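Local coordinates for protein member of DUF4221 family (Bacteroides vulgatus, PDB 3S9J) that is of unknown function but folds as a six-bladed beta-propeller and belongs to the DUF4221 family, at residues I151-P154 against D155-K158; L248-S251 against M252-I255; A257-K260 against L261-P265; Y287-A290 against P291-P295. All coordinates share one frame; numbering follows the deposited sequence.

Contact 1 (I151-P154 against D155-K158); sequences ILKP and DMKK
K153 and K157, whose side chains come near each other, both reach the same carboxylate oxygen outside the turn, OD2 of D160: K153 through a salt bridge from NZ, K157 through a hydrogen bond from its backbone N. K153 gets there by an extended chain that crosses D155 at about a right angle. Its CE passes 3.6 Å from the backbone O of D155, and its NZ stays 4.4 Å from D155 OD1, too far for a salt bridge. With CG lodged between its backbone N and carbonyl carbon (chi1 69°), K153 sends this chain over the turn, where its CG also meets the selenium of M156, CG to SE 3.9 Å. M156, a selenomethionine, is the buried residue of the group. Its CG, set anti to the carbonyl carbon (chi1 -63°), lies 3.7 Å from I151 CD1 and 3.6 Å from K153 O; bends at chi2 and chi3 then bring SE and CE back beside I151, M156 CE ending 4.0 Å from I151 CG2. I195 of strand 195-197 touches both I151 and M156, and T164 adds to the surroundings of the selenomethionine. At the apex, P154 and D155 lie side by side and point the same way, the ring carbon CD of P154 being 3.8 Å from D155 OD1. No hydrogen bond joins residues 151-154 to 155-158. The loop between strands 144-148 and 165-171 is therefore held here by apolar contact between I151 and M156 and by D160, which, with D155 further off, probably offsets the charge of K153.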
loop_
_atom_site.group_PDB
_atom_site.type_symbol
_atom_site.label_atom_id
_atom_site.label_comp_id
_atom_site.label_asym_id
_atom_site.label_seq_id
_atom_site.Cartn_x
_atom_site.Cartn_y
_atom_site.Cartn_z
ATOM N N ILE A 151 -4.239 -15.954 3.602
ATOM C CA ILE A 151 -4.315 -17.347 4.052
ATOM C C ILE A 151 -5.459 -18.147 3.384
ATOM O O ILE A 151 -6.479 -17.593 3.032
ATOM C CB ILE A 151 -4.428 -17.434 5.598
ATOM C CG1 ILE A 151 -5.701 -16.729 6.080
ATOM C CG2 ILE A 151 -3.177 -16.819 6.229
ATOM C CD1 ILE A 151 -5.988 -16.860 7.567
ATOM N N LEU A 152 -5.273 -19.451 3.225
ATOM C CA LEU A 152 -6.201 -20.271 2.430
ATOM C C LEU A 152 -7.168 -21.084 3.285
ATOM O O LEU A 152 -7.944 -21.890 2.773
ATOM C CB LEU A 152 -5.419 -21.195 1.487
ATOM C CG LEU A 152 -4.729 -20.518 0.287
ATOM C CD1 LEU A 152 -4.055 -21.594 -0.589
ATOM C CD2 LEU A 152 -5.708 -19.618 -0.531
ATOM N N LYS A 153 -7.118 -20.872 4.590
ATOM C CA LYS A 153 -8.039 -21.542 5.488
ATOM C C LYS A 153 -8.170 -20.703 6.738
ATOM O O LYS A 153 -7.192 -20.106 7.178
ATOM C CB LYS A 153 -7.560 -22.955 5.802
ATOM C CG LYS A 153 -6.314 -23.067 6.658
ATOM C CD LYS A 153 -6.092 -24.514 7.018
ATOM C CE LYS A 153 -5.093 -24.687 8.139
ATOM N NZ LYS A 153 -5.312 -25.945 8.914
ATOM N N PRO A 154 -9.384 -20.648 7.308
ATOM C CA PRO A 154 -9.648 -19.740 8.400
ATOM C C PRO A 154 -8.958 -20.112 9.733
ATOM O O PRO A 154 -8.646 -19.209 10.521
ATOM C CB PRO A 154 -11.171 -19.815 8.548
ATOM C CG PRO A 154 -11.515 -21.192 8.122
ATOM C CD PRO A 154 -10.534 -21.533 7.033
ATOM N N ASP A 155 -8.733 -21.409 9.972
ATOM C CA ASP A 155 -8.224 -21.903 11.271
ATOM C C ASP A 155 -6.743 -22.301 11.204
ATOM O O ASP A 155 -6.371 -23.483 11.235
ATOM C CB ASP A 155 -9.074 -23.080 11.786
ATOM C CG ASP A 155 -9.117 -24.265 10.811
ATOM O OD1 ASP A 155 -9.205 -24.020 9.585
ATOM O OD2 ASP A 155 -9.059 -25.428 11.283
HETATM N N MSE A 156 -5.896 -21.289 11.128
HETATM C CA MSE A 156 -4.468 -21.495 10.964
HETATM C C MSE A 156 -3.862 -22.058 12.231
HETATM O O MSE A 156 -4.139 -21.564 13.329
HETATM C CB MSE A 156 -3.785 -20.186 10.594
HETATM C CG MSE A 156 -4.239 -19.609 9.254
HETATM SE SE MSE A 156 -3.508 -20.599 7.750
HETATM C CE MSE A 156 -1.645 -20.068 7.923
ATOM N N LYS A 157 -3.036 -23.090 12.063
ATOM C CA LYS A 157 -2.191 -23.596 13.132
ATOM C C LYS A 157 -0.775 -23.067 12.929
ATOM O O LYS A 157 -0.435 -22.629 11.837
ATOM C CB LYS A 157 -2.193 -25.133 13.138
ATOM C CG LYS A 157 -3.601 -25.776 13.061
ATOM C CD LYS A 157 -4.465 -25.461 14.291
ATOM C CE LYS A 157 -5.954 -25.713 14.027
ATOM N NZ LYS A 157 -6.835 -25.040 15.029
ATOM N N LYS A 158 0.044 -23.098 13.981
ATOM C CA LYS A 158 1.435 -22.621 13.920
ATOM C C LYS A 158 2.179 -23.172 12.701
ATOM O O LYS A 158 2.952 -22.454 12.052
ATOM C CB LYS A 158 2.194 -22.990 15.213
ATOM C CG LYS A 158 3.703 -23.210 15.048
#

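Contact 2 (L248-S251 against M252-I255); sequences LGNS and MEGI
The carboxamide of N250 meets M252 across one intervening residue: M252 N approaches OD1 from above the amide plane, 57° out of it, and gives a hydrogen bond of 3.0 Å from M252 N to N250 OD1. CG of N250 stands anti to its backbone N (chi1 -179°), which turns the amide forward over the next peptide, and the side chain also packs on Y192. The second flat group, the carboxylate of E253, reaches back along the turn on an extended chain, with its CG 4.0 Å from N250 CB. Its OE1 makes a salt bridge to K260 and receives a weak bond from a water, which in turn accepts N250 N at 3.0 Å and so ties the acid loosely to the end of the strand. Two backbone bonds follow in succession, E253 N to N250 O at 3.1 Å and G254 N to S251 O at 3.0 Å. A second water bridges the end of the turn, donating to G254 O at 2.6 Å and weakly to S251 O. G254 has a positive phi of 78°, a value that favours glycine, and the chain there swings out of the turn. Strand 249-250 pairs antiparallel with strand 195-197, and S251 continues that pairing by a backbone bond to N194. The side-chain bond from N250 forms an Asx turn, and the successive bonds from residue i+3 back to i are those of a short 3-10 turn, leading here from the strand into helix 255-263.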
loop_
_atom_site.group_PDB
_atom_site.type_symbol
_atom_site.label_atom_id
_atom_site.label_comp_id
_atom_site.label_asym_id
_atom_site.label_seq_id
_atom_site.Cartn_x
_atom_site.Cartn_y
_atom_site.Cartn_z
ATOM N N LEU A 248 -2.495 -11.939 16.497
ATOM C CA LEU A 248 -3.674 -12.164 15.687
ATOM C C LEU A 248 -4.933 -11.790 16.473
ATOM O O LEU A 248 -5.015 -12.027 17.668
ATOM C CB LEU A 248 -3.738 -13.619 15.248
ATOM C CG LEU A 248 -2.583 -14.111 14.357
ATOM C CD1 LEU A 248 -2.751 -15.601 14.076
ATOM C CD2 LEU A 248 -2.515 -13.333 13.023
ATOM N N GLY A 249 -5.912 -11.243 15.774
ATOM C CA GLY A 249 -7.225 -11.012 16.346
ATOM C C GLY A 249 -8.093 -12.252 16.247
ATOM O O GLY A 249 -8.029 -13.000 15.271
ATOM N N ASN A 250 -8.901 -12.454 17.273
ATOM C CA ASN A 250 -9.870 -13.531 17.337
ATOM C C ASN A 250 -11.247 -13.027 16.889
ATOM O O ASN A 250 -11.798 -12.126 17.513
ATOM C CB ASN A 250 -9.937 -14.040 18.761
ATOM C CG ASN A 250 -10.905 -15.188 18.927
ATOM O OD1 ASN A 250 -11.600 -15.580 17.987
ATOM N ND2 ASN A 250 -10.963 -15.727 20.134
ATOM N N SER A 251 -11.799 -13.585 15.812
ATOM C CA SER A 251 -13.123 -13.156 15.317
ATOM C C SER A 251 -14.233 -13.274 16.369
ATOM O O SER A 251 -15.131 -12.439 16.401
ATOM C CB SER A 251 -13.530 -13.938 14.050
ATOM O OG SER A 251 -12.782 -13.486 12.936
HETATM N N MSE A 252 -14.168 -14.280 17.231
HETATM C CA MSE A 252 -15.172 -14.519 18.282
HETATM C C MSE A 252 -15.224 -13.408 19.334
HETATM O O MSE A 252 -16.172 -13.321 20.103
HETATM C CB MSE A 252 -14.906 -15.861 18.991
HETATM C CG MSE A 252 -15.734 -17.030 18.456
HETATM SE SE MSE A 252 -15.199 -18.738 19.218
HETATM C CE MSE A 252 -14.655 -18.144 21.003
ATOM N N GLU A 253 -14.167 -12.592 19.406
ATOM C CA GLU A 253 -14.129 -11.445 20.330
ATOM C C GLU A 253 -15.007 -10.314 19.801
ATOM O O GLU A 253 -15.342 -9.395 20.547
ATOM C CB GLU A 253 -12.711 -10.893 20.544
ATOM C CG GLU A 253 -11.831 -11.726 21.443
ATOM C CD GLU A 253 -10.471 -11.073 21.754
ATOM O OE1 GLU A 253 -10.260 -9.867 21.449
ATOM O OE2 GLU A 253 -9.607 -11.787 22.323
ATOM N N GLY A 254 -15.367 -10.374 18.524
ATOM C CA GLY A 254 -16.269 -9.391 17.952
ATOM C C GLY A 254 -15.577 -8.083 17.639
ATOM O O GLY A 254 -14.459 -8.073 17.110
ATOM N N ILE A 255 -16.253 -6.973 17.923
ATOM C CA ILE A 255 -15.765 -5.678 17.510
ATOM C C ILE A 255 -14.456 -5.297 18.264
ATOM O O ILE A 255 -13.643 -4.573 17.721
ATOM C CB ILE A 255 -16.849 -4.568 17.678
ATOM C CG1 ILE A 255 -16.490 -3.338 16.868
ATOM C CG2 ILE A 255 -17.112 -4.229 19.174
ATOM C CD1 ILE A 255 -16.424 -3.526 15.360
HETATM O O HOH W 1 -8.451 -10.289 19.328
HETATM O O HOH W 2 -14.277 -9.580 14.960
#

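Contact 3 (A257-K260 against L261-P265); sequences AIIK and LNENP
This is a local contact between successive turns of helix 255-263, a short helix and the one helix in a chain otherwise of strands and loops, and it takes in the point where the helix ends. Three sound bonds from residue i+4 to i carry it, the tightest being E263 N to I259 O at 2.9 Å; N264 N closes the last turn on K260 O at 3.0 Å. The first bond, L261 N to A257 O, is weak at 3.4 Å. N264 then leaves the helical path, with its CB resting 3.1 Å from K260 O. E263 takes the less common torsion that sets CG between its backbone N and carbonyl carbon (chi1 76°). Its extended chain thereby turns back along the helix, and OE1 comes within 3.4 Å of I259 CG2. The same oxygen accepts L289 N. K302 NZ bonds to the backbone O atoms of N262 and N264, and weakly to that of E263, so a positive charge probably balances the carbonyl end of the helix. Beyond it the chain enters strand 266-273, an edge of a four-stranded antiparallel sheet, while I258 and I259 rest on Y296 and P295 of the loop joining strands 278-284 and 304-309.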
loop_
_atom_site.group_PDB
_atom_site.type_symbol
_atom_site.label_atom_id
_atom_site.label_comp_id
_atom_site.label_asym_id
_atom_site.label_seq_id
_atom_site.Cartn_x
_atom_site.Cartn_y
_atom_site.Cartn_z
ATOM N N ALA A 257 -11.890 -7.114 18.864
ATOM C CA ALA A 257 -10.738 -7.571 18.075
ATOM C C ALA A 257 -10.330 -6.564 16.999
ATOM O O ALA A 257 -9.139 -6.332 16.762
ATOM C CB ALA A 257 -11.018 -8.936 17.455
ATOM N N ILE A 258 -11.320 -5.947 16.351
ATOM C CA ILE A 258 -11.114 -4.965 15.325
ATOM C C ILE A 258 -10.579 -3.653 15.950
ATOM O O ILE A 258 -9.673 -3.024 15.408
ATOM C CB ILE A 258 -12.457 -4.657 14.580
ATOM C CG1 ILE A 258 -13.038 -5.942 13.932
ATOM C CG2 ILE A 258 -12.307 -3.557 13.567
ATOM C CD1 ILE A 258 -12.024 -6.810 13.279
ATOM N N ILE A 259 -11.160 -3.276 17.084
ATOM C CA ILE A 259 -10.760 -2.035 17.763
ATOM C C ILE A 259 -9.271 -2.111 18.184
ATOM O O ILE A 259 -8.518 -1.168 17.946
ATOM C CB ILE A 259 -11.658 -1.756 18.954
ATOM C CG1 ILE A 259 -13.052 -1.308 18.457
ATOM C CG2 ILE A 259 -11.057 -0.613 19.833
ATOM C CD1 ILE A 259 -14.130 -1.347 19.529
ATOM N N LYS A 260 -8.887 -3.246 18.734
ATOM C CA LYS A 260 -7.517 -3.441 19.230
ATOM C C LYS A 260 -6.532 -3.289 18.096
ATOM O O LYS A 260 -5.528 -2.581 18.221
ATOM C CB LYS A 260 -7.368 -4.775 19.936
ATOM C CG LYS A 260 -7.944 -4.768 21.345
ATOM C CD LYS A 260 -7.604 -6.001 22.129
ATOM C CE LYS A 260 -8.371 -7.223 21.651
ATOM N NZ LYS A 260 -8.414 -8.310 22.698
ATOM N N LEU A 261 -6.827 -3.913 16.954
ATOM C CA LEU A 261 -5.951 -3.750 15.807
ATOM C C LEU A 261 -5.866 -2.336 15.293
ATOM O O LEU A 261 -4.806 -1.891 14.872
ATOM C CB LEU A 261 -6.354 -4.680 14.664
ATOM C CG LEU A 261 -6.030 -6.148 14.892
ATOM C CD1 LEU A 261 -6.860 -7.041 13.920
ATOM C CD2 LEU A 261 -4.541 -6.399 14.709
ATOM N N ASN A 262 -6.974 -1.605 15.316
ATOM C CA ASN A 262 -7.065 -0.256 14.857
ATOM C C ASN A 262 -6.223 0.729 15.710
ATOM O O ASN A 262 -5.572 1.661 15.227
ATOM C CB ASN A 262 -8.537 0.153 14.982
ATOM C CG ASN A 262 -8.859 1.295 14.113
ATOM O OD1 ASN A 262 -8.054 1.624 13.277
ATOM N ND2 ASN A 262 -10.031 1.923 14.296
ATOM N N GLU A 263 -6.333 0.523 17.022
ATOM C CA GLU A 263 -5.808 1.494 18.003
ATOM C C GLU A 263 -4.371 1.203 18.479
ATOM O O GLU A 263 -3.608 2.135 18.748
ATOM C CB GLU A 263 -6.761 1.608 19.215
ATOM C CG GLU A 263 -6.689 0.432 20.208
ATOM C CD GLU A 263 -7.808 0.350 21.250
ATOM O OE1 GLU A 263 -8.659 1.283 21.396
ATOM O OE2 GLU A 263 -7.798 -0.664 22.016
ATOM N N ASN A 264 -4.005 -0.069 18.556
ATOM C CA ASN A 264 -2.679 -0.467 19.067
ATOM C C ASN A 264 -1.560 0.006 18.139
ATOM O O ASN A 264 -1.779 0.227 16.914
ATOM C CB ASN A 264 -2.627 -1.969 19.258
ATOM C CG ASN A 264 -3.308 -2.431 20.563
ATOM O OD1 ASN A 264 -3.548 -1.640 21.448
ATOM N ND2 ASN A 264 -3.592 -3.723 20.663
ATOM N N PRO A 265 -0.348 0.187 18.689
ATOM C CA PRO A 265 0.762 0.533 17.804
ATOM C C PRO A 265 1.061 -0.567 16.792
ATOM O O PRO A 265 0.858 -1.744 17.077
ATOM C CB PRO A 265 1.953 0.720 18.784
ATOM C CG PRO A 265 1.585 -0.112 19.956
ATOM C CD PRO A 265 0.097 -0.007 20.086
#

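Contact 4 (Y287-A290 against P291-P295); sequences YKLA and PNESP
Y287 begins the contact by pointing its phenol at the carboxylate of E293, which comes from the opposite direction; CG anti to the backbone N (chi1 -163°) directs the ring that way. Its OH donates to E293 OE2 at 2.7 Å, meeting the syn lone pair of that oxygen. Ring and carboxylate are nearly coplanar, 28° between the planes, and E293 OE1 sits at the ring edge, 3.2 Å from Y287 CE2. K288 leads outward and forms a long, weak ion pair with E263. L289 lies against helix 255-263, on I259 and N262, and also against E293 and P295. In one of its two conformers its chain slides past that of E293 in the opposite sense, and L289 CD2 lies 3.7 Å from P295 CA. A290 opens a type I beta turn that ends at E293, with P291 and N292 at the corner; E293 N returns to A290 O at 2.9 Å. The turn stands in the loop between strands 278-284 and 304-309, two neighbouring strands of one propeller sheet. A290 also offers its own N to E293 OE1, 2.7 Å away and nearly straight at 171°, on the anti side, somewhat out of the carboxylate plane. With Y287 OH on one oxygen and A290 N on the other, the rotation of the carboxylate is fixed, which probably favours its charged form. P299 lies against Y287, L289 and E293.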
loop_
_atom_site.group_PDB
_atom_site.type_symbol
_atom_site.label_atom_id
_atom_site.label_comp_id
_atom_site.label_asym_id
_atom_site.label_seq_id
_atom_site.Cartn_x
_atom_site.Cartn_y
_atom_site.Cartn_z
ATOM N N TYR A 287 -2.717 4.344 20.674
ATOM C CA TYR A 287 -3.935 5.122 20.771
ATOM C C TYR A 287 -5.005 4.285 21.444
ATOM O O TYR A 287 -4.907 3.041 21.521
ATOM C CB TYR A 287 -4.364 5.431 19.333
ATOM C CG TYR A 287 -5.361 6.545 19.111
ATOM C CD1 TYR A 287 -4.940 7.831 18.964
ATOM C CD2 TYR A 287 -6.718 6.271 18.995
ATOM C CE1 TYR A 287 -5.845 8.863 18.736
ATOM C CE2 TYR A 287 -7.631 7.278 18.756
ATOM C CZ TYR A 287 -7.179 8.573 18.609
ATOM O OH TYR A 287 -8.046 9.605 18.351
ATOM N N LYS A 288 -6.033 4.956 21.930
ATOM C CA LYS A 288 -7.207 4.299 22.450
ATOM C C LYS A 288 -8.423 4.900 21.748
ATOM O O LYS A 288 -8.707 6.073 21.920
ATOM C CB LYS A 288 -7.331 4.481 23.952
ATOM C CG LYS A 288 -8.071 3.409 24.620
ATOM C CD LYS A 288 -7.203 2.097 24.729
ATOM C CE LYS A 288 -8.028 0.979 25.346
ATOM N NZ LYS A 288 -7.316 -0.326 25.502
ATOM N N LEU A 289 -9.121 4.065 20.988
ATOM C CA LEU A 289 -10.317 4.484 20.222
ATOM C C LEU A 289 -11.386 5.020 21.143
ATOM O O LEU A 289 -11.854 4.319 22.032
ATOM C CB LEU A 289 -10.893 3.298 19.422
ATOM C CG LEU A 289 -11.917 3.589 18.309
ATOM C CD1 LEU A 289 -11.185 3.938 17.040
ATOM C CD2 LEU A 289 -12.763 2.338 18.136
ATOM N N ALA A 290 -11.787 6.274 20.934
ATOM C CA ALA A 290 -12.812 6.905 21.755
ATOM C C ALA A 290 -14.215 6.473 21.278
ATOM O O ALA A 290 -14.381 6.064 20.125
ATOM C CB ALA A 290 -12.674 8.452 21.711
ATOM N N PRO A 291 -15.210 6.547 22.168
ATOM C CA PRO A 291 -16.558 6.084 21.821
ATOM C C PRO A 291 -17.069 6.638 20.487
ATOM O O PRO A 291 -17.610 5.910 19.662
ATOM C CB PRO A 291 -17.393 6.584 22.991
ATOM C CG PRO A 291 -16.492 6.470 24.157
ATOM C CD PRO A 291 -15.081 6.764 23.622
ATOM N N ASN A 292 -16.838 7.899 20.234
ATOM C CA ASN A 292 -17.436 8.472 19.008
ATOM C C ASN A 292 -16.635 8.153 17.738
ATOM O O ASN A 292 -17.025 8.538 16.632
ATOM C CB ASN A 292 -17.627 9.977 19.195
ATOM C CG ASN A 292 -18.516 10.314 20.399
ATOM O OD1 ASN A 292 -19.406 9.533 20.774
ATOM N ND2 ASN A 292 -18.258 11.466 21.025
ATOM N N GLU A 293 -15.518 7.431 17.878
ATOM C CA GLU A 293 -14.684 7.078 16.716
ATOM C C GLU A 293 -15.038 5.740 16.088
ATOM O O GLU A 293 -15.279 4.780 16.765
ATOM C CB GLU A 293 -13.191 7.102 17.117
ATOM C CG GLU A 293 -12.729 8.446 17.563
ATOM C CD GLU A 293 -11.291 8.487 17.972
ATOM O OE1 GLU A 293 -10.857 7.618 18.730
ATOM O OE2 GLU A 293 -10.583 9.380 17.535
ATOM N N SER A 294 -14.993 5.642 14.752
ATOM C CA SER A 294 -15.251 4.364 14.102
ATOM C C SER A 294 -14.209 3.294 14.391
ATOM O O SER A 294 -13.010 3.550 14.267
ATOM C CB SER A 294 -15.317 4.544 12.563
ATOM O OG SER A 294 -15.241 3.268 11.969
ATOM N N PRO A 295 -14.636 2.061 14.677
ATOM C CA PRO A 295 -13.736 0.951 14.869
ATOM C C PRO A 295 -13.032 0.477 13.610
ATOM O O PRO A 295 -12.030 -0.219 13.704
ATOM C CB PRO A 295 -14.637 -0.166 15.393
ATOM C CG PRO A 295 -16.026 0.339 15.279
ATOM C CD PRO A 295 -16.055 1.691 14.821
HETATM O O HOH W 3 -15.654 3.708 19.000
#

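Contacts 2, 3 and 4 form a connected run on one side of the chain. Contact 2 meets contact 3, its centre 10 Å away, through the salt bridge from E253 OE1 to K260 NZ, 2.7 Å. Contact 3 reaches contact 4, also 10 Å away between centres, through a probable hydrogen bond of 2.8 Å from L289 N to E263 OE1. The 252-255 and 291-295 segments touch as well, I255 CD1 to P295 CB at 3.8 Å. Contact 1 stands apart, its nearest atoms about 6 Å from contact 2, but N194 and I195 lie beside both. Formate, probably from the crystallisation liquor, lies near the side chains of K153 and N264; no active site is assigned.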